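Local coordinates for protein alpha-glucosidase ([Eubacterium] rectale, PDB 6PNR) that probably hydrolyses alpha-linked sulfoquinovosides as a family 31 glycoside hydrolase, and binds a sulfonated aza-sugar inhibitor, at residues A[35-40]-A[46-51]; A[555-560]-A[596-601]. One frame throughout, in Å; residues are numbered along the deposited sequence.

Contact 1 of 2, residues A[35-40]-A[46-51]; sequences QEDVDM and KITDYV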
loop_
_atom_site.group_PDB
_atom_site.type_symbol
_atom_site.label_atom_id
_atom_site.label_comp_id
_atom_site.label_asym_id
_atom_site.label_seq_id
_atom_site.Cartn_x
_atom_site.Cartn_y
_atom_site.Cartn_z
ATOM N N GLN A 35 6.513 4.735 17.641
ATOM C CA GLN A 35 6.538 3.313 17.978
ATOM C C GLN A 35 6.422 2.525 16.681
ATOM O O GLN A 35 5.343 2.465 16.077
ATOM C CB GLN A 35 5.413 2.937 18.949
ATOM C CG GLN A 35 5.327 1.426 19.254
ATOM C CD GLN A 35 6.632 0.838 19.794
ATOM O OE1 GLN A 35 7.105 1.231 20.865
ATOM N NE2 GLN A 35 7.220 -0.114 19.051
ATOM N N GLU A 36 7.525 1.924 16.250
ATOM C CA GLU A 36 7.557 1.279 14.950
ATOM C C GLU A 36 6.928 -0.108 15.016
ATOM O O GLU A 36 6.797 -0.713 16.080
ATOM C CB GLU A 36 8.991 1.165 14.445
ATOM C CG GLU A 36 9.857 0.223 15.249
ATOM C CD GLU A 36 10.522 0.894 16.441
ATOM O OE1 GLU A 36 10.191 2.062 16.751
ATOM O OE2 GLU A 36 11.378 0.242 17.071
ATOM N N ASP A 37 6.524 -0.601 13.849
ATOM C CA ASP A 37 6.130 -1.994 13.666
ATOM C C ASP A 37 6.892 -2.517 12.453
ATOM O O ASP A 37 6.673 -2.050 11.329
ATOM C CB ASP A 37 4.615 -2.132 13.477
ATOM C CG ASP A 37 4.169 -3.587 13.343
ATOM O OD1 ASP A 37 4.218 -4.335 14.341
ATOM O OD2 ASP A 37 3.771 -3.979 12.231
ATOM N N VAL A 38 7.799 -3.459 12.688
ATOM C CA VAL A 38 8.675 -4.017 11.663
ATOM C C VAL A 38 8.246 -5.461 11.448
ATOM O O VAL A 38 8.466 -6.316 12.315
ATOM C CB VAL A 38 10.155 -3.925 12.067
ATOM C CG1 VAL A 38 11.067 -4.521 10.988
ATOM C CG2 VAL A 38 10.543 -2.487 12.338
ATOM N N ASP A 39 7.622 -5.733 10.302
ATOM C CA ASP A 39 7.136 -7.068 9.947
ATOM C C ASP A 39 8.111 -7.698 8.951
ATOM O O ASP A 39 8.166 -7.286 7.790
ATOM C CB ASP A 39 5.729 -6.976 9.357
ATOM C CG ASP A 39 5.142 -8.334 9.009
ATOM O OD1 ASP A 39 5.689 -9.367 9.457
ATOM O OD2 ASP A 39 4.130 -8.363 8.280
ATOM N N MET A 40 8.863 -8.700 9.399
ATOM C CA MET A 40 9.906 -9.327 8.596
ATOM C C MET A 40 9.469 -10.690 8.065
ATOM O O MET A 40 8.980 -11.526 8.828
ATOM C CB MET A 40 11.170 -9.503 9.418
ATOM C CG MET A 40 12.267 -10.139 8.629
ATOM S SD MET A 40 13.539 -10.829 9.666
ATOM C CE MET A 40 14.675 -11.338 8.357
ATOM N N LYS A 46 8.141 -5.162 6.064
ATOM C CA LYS A 46 7.042 -4.206 6.062
ATOM C C LYS A 46 7.151 -3.383 7.340
ATOM O O LYS A 46 6.963 -3.910 8.443
ATOM C CB LYS A 46 5.696 -4.919 5.971
ATOM C CG LYS A 46 4.487 -3.994 5.995
ATOM C CD LYS A 46 3.173 -4.785 5.992
ATOM C CE LYS A 46 2.007 -3.918 6.456
ATOM N NZ LYS A 46 2.080 -2.540 5.868
ATOM N N ILE A 47 7.485 -2.106 7.194
ATOM C CA ILE A 47 7.757 -1.220 8.317
ATOM C C ILE A 47 6.708 -0.113 8.338
ATOM O O ILE A 47 6.507 0.585 7.336
ATOM C CB ILE A 47 9.179 -0.634 8.232
ATOM C CG1 ILE A 47 10.212 -1.747 8.460
ATOM C CG2 ILE A 47 9.361 0.495 9.252
ATOM C CD1 ILE A 47 11.637 -1.290 8.314
ATOM N N THR A 48 6.039 0.040 9.475
ATOM C CA THR A 48 5.159 1.171 9.723
ATOM C C THR A 48 5.553 1.810 11.048
ATOM O O THR A 48 6.233 1.200 11.875
ATOM C CB THR A 48 3.687 0.754 9.766
ATOM O OG1 THR A 48 3.517 -0.243 10.781
ATOM C CG2 THR A 48 3.248 0.192 8.422
ATOM N N ASP A 49 5.106 3.048 11.248
ATOM C CA ASP A 49 5.422 3.807 12.446
ATOM C C ASP A 49 4.146 4.440 12.982
ATOM O O ASP A 49 3.275 4.854 12.211
ATOM C CB ASP A 49 6.478 4.894 12.135
ATOM C CG ASP A 49 7.146 5.469 13.387
ATOM O OD1 ASP A 49 7.155 4.792 14.445
ATOM O OD2 ASP A 49 7.664 6.612 13.296
ATOM N N TYR A 50 4.040 4.516 14.305
ATOM C CA TYR A 50 2.950 5.219 14.976
ATOM C C TYR A 50 3.563 6.395 15.732
ATOM O O TYR A 50 4.169 6.206 16.789
ATOM C CB TYR A 50 2.196 4.285 15.907
ATOM C CG TYR A 50 1.128 4.973 16.724
ATOM C CD1 TYR A 50 0.296 5.934 16.156
ATOM C CD2 TYR A 50 0.928 4.635 18.057
ATOM C CE1 TYR A 50 -0.700 6.557 16.909
ATOM C CE2 TYR A 50 -0.062 5.245 18.814
ATOM C CZ TYR A 50 -0.871 6.206 18.240
ATOM O OH TYR A 50 -1.858 6.805 19.011
ATOM N N VAL A 51 3.420 7.598 15.184
ATOM C CA VAL A 51 4.000 8.799 15.775
ATOM C C VAL A 51 2.985 9.389 16.746
ATOM O O VAL A 51 1.872 9.746 16.348
ATOM C CB VAL A 51 4.398 9.822 14.701
ATOM C CG1 VAL A 51 4.934 11.111 15.353
ATOM C CG2 VAL A 51 5.472 9.235 13.768
#
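Val-38 and Ile-47 meet side by side because Val-38 sets CG1 anti to its own N (chi1 180°) while Ile-47 turns CG1 anti to its carbonyl carbon (chi1 -68°). Ile-47 CG1 thereby comes within 3.8 Å of Val-38 CG1, with the other valine methyl, CG2, close beside it. The backbones beneath are antiparallel neighbours in a beta hairpin, and this pair is a non-hydrogen-bonded one. Three hydrogen-bonded pairs, Gln-35 with Tyr-50, Asp-37 with Thr-48 and Asp-39 with Lys-46, supply six backbone bonds. The straightest runs from Asp-37 N to Thr-48 O, 2.7 Å long at 170°. Beside it the Thr-48 hydroxyl oxygen OG1 lies 3.5 Å from Asp-37 CB, a contact with carbon. Asp-49 leans its carboxylate toward the partner strand, OD1 standing 3.3 Å from Gln-35 N at an angle too poor for a bond. That oxygen is instead held by Arg-101, which also forms a salt bridge with Glu-36 OE1. Tyr-50 leads its ring away from the hairpin to the second subunit, where OH is hydrogen-bonded to Glu-199 of that subunit and the ring packs on its Phe-197. Lys-46 keeps its amine apart from the nearby acids, NZ being 6.6 Å from Asp-39 OD2. The chemistry is thus two-sided: Asp-37, Asp-39, Lys-46 and Thr-48 are the exposed polar part of a face completed by Gln-35 and Tyr-50, whereas Val-38 and Ile-47 share the other with Glu-36 and Asp-49, whose like charges are probably offset in part by Arg-101.

Contact 2 of 2, residues A[555-560]-A[596-601]; sequences APYTKT and GRDMLI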
loop_
_atom_site.group_PDB
_atom_site.type_symbol
_atom_site.label_atom_id
_atom_site.label_comp_id
_atom_site.label_asym_id
_atom_site.label_seq_id
_atom_site.Cartn_x
_atom_site.Cartn_y
_atom_site.Cartn_z
ATOM N N ALA A 555 40.344 -3.171 -22.360
ATOM C CA ALA A 555 41.025 -3.227 -21.065
ATOM C C ALA A 555 42.082 -2.153 -20.832
ATOM O O ALA A 555 42.159 -1.647 -19.697
ATOM C CB ALA A 555 41.664 -4.612 -20.881
ATOM N N PRO A 556 42.941 -1.797 -21.793
ATOM C CA PRO A 556 43.910 -0.729 -21.511
ATOM C C PRO A 556 43.237 0.566 -21.107
ATOM O O PRO A 556 43.766 1.286 -20.257
ATOM C CB PRO A 556 44.678 -0.586 -22.832
ATOM C CG PRO A 556 44.557 -1.913 -23.486
ATOM C CD PRO A 556 43.198 -2.436 -23.102
ATOM N N TYR A 557 42.067 0.871 -21.680
ATOM C CA TYR A 557 41.288 2.032 -21.262
ATOM C C TYR A 557 40.616 1.788 -19.912
ATOM O O TYR A 557 40.702 2.624 -19.002
ATOM C CB TYR A 557 40.250 2.363 -22.346
ATOM C CG TYR A 557 39.287 3.474 -21.980
ATOM C CD1 TYR A 557 39.743 4.769 -21.740
ATOM C CD2 TYR A 557 37.911 3.233 -21.895
ATOM C CE1 TYR A 557 38.849 5.802 -21.409
ATOM C CE2 TYR A 557 37.014 4.257 -21.564
ATOM C CZ TYR A 557 37.487 5.529 -21.318
ATOM O OH TYR A 557 36.598 6.532 -20.990
ATOM N N THR A 558 39.955 0.634 -19.767
ATOM C CA THR A 558 39.218 0.324 -18.543
ATOM C C THR A 558 40.133 0.309 -17.328
ATOM O O THR A 558 39.749 0.771 -16.248
ATOM C CB THR A 558 38.520 -1.025 -18.685
ATOM O OG1 THR A 558 37.752 -1.027 -19.896
ATOM C CG2 THR A 558 37.617 -1.289 -17.486
ATOM N N LYS A 559 41.356 -0.204 -17.494
ATOM C CA LYS A 559 42.327 -0.194 -16.403
ATOM C C LYS A 559 42.624 1.224 -15.931
ATOM O O LYS A 559 42.771 1.459 -14.727
ATOM C CB LYS A 559 43.623 -0.872 -16.843
ATOM C CG LYS A 559 43.680 -2.376 -16.689
ATOM C CD LYS A 559 44.895 -2.915 -17.468
ATOM C CE LYS A 559 45.011 -4.419 -17.360
ATOM N NZ LYS A 559 46.019 -4.955 -18.323
ATOM N N THR A 560 42.747 2.187 -16.862
ATOM C CA THR A 560 43.005 3.555 -16.421
ATOM C C THR A 560 41.811 4.120 -15.653
ATOM O O THR A 560 41.993 4.962 -14.765
ATOM C CB THR A 560 43.366 4.473 -17.603
ATOM O OG1 THR A 560 42.223 4.687 -18.434
ATOM C CG2 THR A 560 44.497 3.877 -18.448
ATOM N N GLY A 596 33.973 6.213 -18.156
ATOM C CA GLY A 596 35.085 7.153 -18.090
ATOM C C GLY A 596 34.722 8.474 -18.758
ATOM O O GLY A 596 33.572 8.750 -19.068
ATOM N N ARG A 597 35.745 9.300 -18.991
ATOM C CA ARG A 597 35.487 10.575 -19.650
ATOM C C ARG A 597 35.339 10.436 -21.157
ATOM O O ARG A 597 34.782 11.327 -21.805
ATOM C CB ARG A 597 36.612 11.583 -19.350
ATOM C CG ARG A 597 36.232 13.032 -19.710
ATOM C CD ARG A 597 37.143 14.060 -19.036
ATOM N NE ARG A 597 38.508 13.988 -19.547
ATOM C CZ ARG A 597 38.929 14.625 -20.637
ATOM N NH1 ARG A 597 38.089 15.386 -21.325
ATOM N NH2 ARG A 597 40.192 14.508 -21.038
ATOM N N ASP A 598 35.808 9.346 -21.737
ATOM C CA ASP A 598 35.968 9.309 -23.178
ATOM C C ASP A 598 34.882 8.532 -23.908
ATOM O O ASP A 598 34.943 8.445 -25.140
ATOM C CB ASP A 598 37.339 8.733 -23.531
ATOM C CG ASP A 598 38.480 9.679 -23.172
ATOM O OD1 ASP A 598 38.222 10.708 -22.517
ATOM O OD2 ASP A 598 39.631 9.388 -23.546
ATOM N N MET A 599 33.894 7.971 -23.206
ATOM C CA MET A 599 32.872 7.170 -23.867
ATOM C C MET A 599 31.495 7.445 -23.288
ATOM O O MET A 599 31.351 7.670 -22.084
ATOM C CB MET A 599 33.159 5.668 -23.760
ATOM C CG MET A 599 34.398 5.212 -24.485
ATOM S SD MET A 599 34.388 3.425 -24.793
ATOM C CE MET A 599 33.396 3.341 -26.291
ATOM N N LEU A 600 30.484 7.424 -24.157
ATOM C CA LEU A 600 29.093 7.485 -23.737
ATOM C C LEU A 600 28.429 6.171 -24.117
ATOM O O LEU A 600 28.530 5.731 -25.266
ATOM C CB LEU A 600 28.347 8.664 -24.368
ATOM C CG LEU A 600 26.952 8.865 -23.758
ATOM C CD1 LEU A 600 26.626 10.342 -23.701
ATOM C CD2 LEU A 600 25.846 8.115 -24.541
ATOM N N ILE A 601 27.775 5.542 -23.146
ATOM C CA ILE A 601 27.089 4.272 -23.345
ATOM C C ILE A 601 25.614 4.491 -23.067
ATOM O O ILE A 601 25.255 5.058 -22.029
ATOM C CB ILE A 601 27.647 3.163 -22.433
ATOM C CG1 ILE A 601 29.189 3.204 -22.405
ATOM C CG2 ILE A 601 27.113 1.802 -22.895
ATOM C CD1 ILE A 601 29.857 3.004 -23.789
#
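Tyr-557 reaches from its helix with its hydroxyl pressed into the turn at 596-598, and that end of the ring is the tight part of the contact. Asp-598 N donates to Tyr-557 OH at 3.0 Å, and the hydroxyl is also hydrogen-bonded to the carbonyl oxygen of Phe-595, so two backbone groups, one at the end of strand 593-595 and one in the turn, grip one oxygen of a buried residue. Gly-596, with no side chain and a positive phi, lets Tyr-557 OH approach to 3.3 Å from its CA. Asp-598 CB lies obliquely to the ring, 3.9 Å from Tyr-557 CZ, with the carboxylate plane only 18° from that of the ring. The acid itself is bound elsewhere, to Arg-649 through OD1 and to Ser-652 through OD2. Met-599 completes the packing: its CG is 4.0 Å from Tyr-557 CE2. With CG anti to the carbonyl carbon (chi1 -66°) and the chain extended at chi2 (-161°), Met-599 SD sits 5.2 Å from the centroid of the Tyr-557 ring in an oblique Met-aromatic contact. Phe-654 and Phe-658 add edge-to-face rings. A leucine in place of Tyr-557 would probably leave Asp-598 N and the Phe-595 carbonyl without their shared partner and open a gap beside Met-599. The loose side is at Arg-597, which is exposed and leads its guanidinium away, its side chain coming no nearer than 5.3 Å to the helix segment. Overall, a tyrosine of helix 538-568, here within the family 31 TIM-barrel range, packs its hydroxyl end against the turn between antiparallel strands 593-595 and 599-601, in the sheet of the family 31 C-terminal domain.

Contacts 1 and 2 lie on opposite sides of the centre of the chain, their centres 45 Å apart and their nearest atoms about 34 Å apart, so neither touches the other. They follow one another in sequence, and the residues lining the inhibitor pocket, from Gln-273 to His-523, fall between them. None of those residues belongs to either contact. Val-38 of contact 1 touches Thr-397, in a loop a few residues after the pocket residues Asp-390 and Phe-391. Contact 2 is set on the helix that comes after pocket residue His-523. The surface hairpin also meets the second subunit, whereas 555-560 and 596-601 touch no other protein chain.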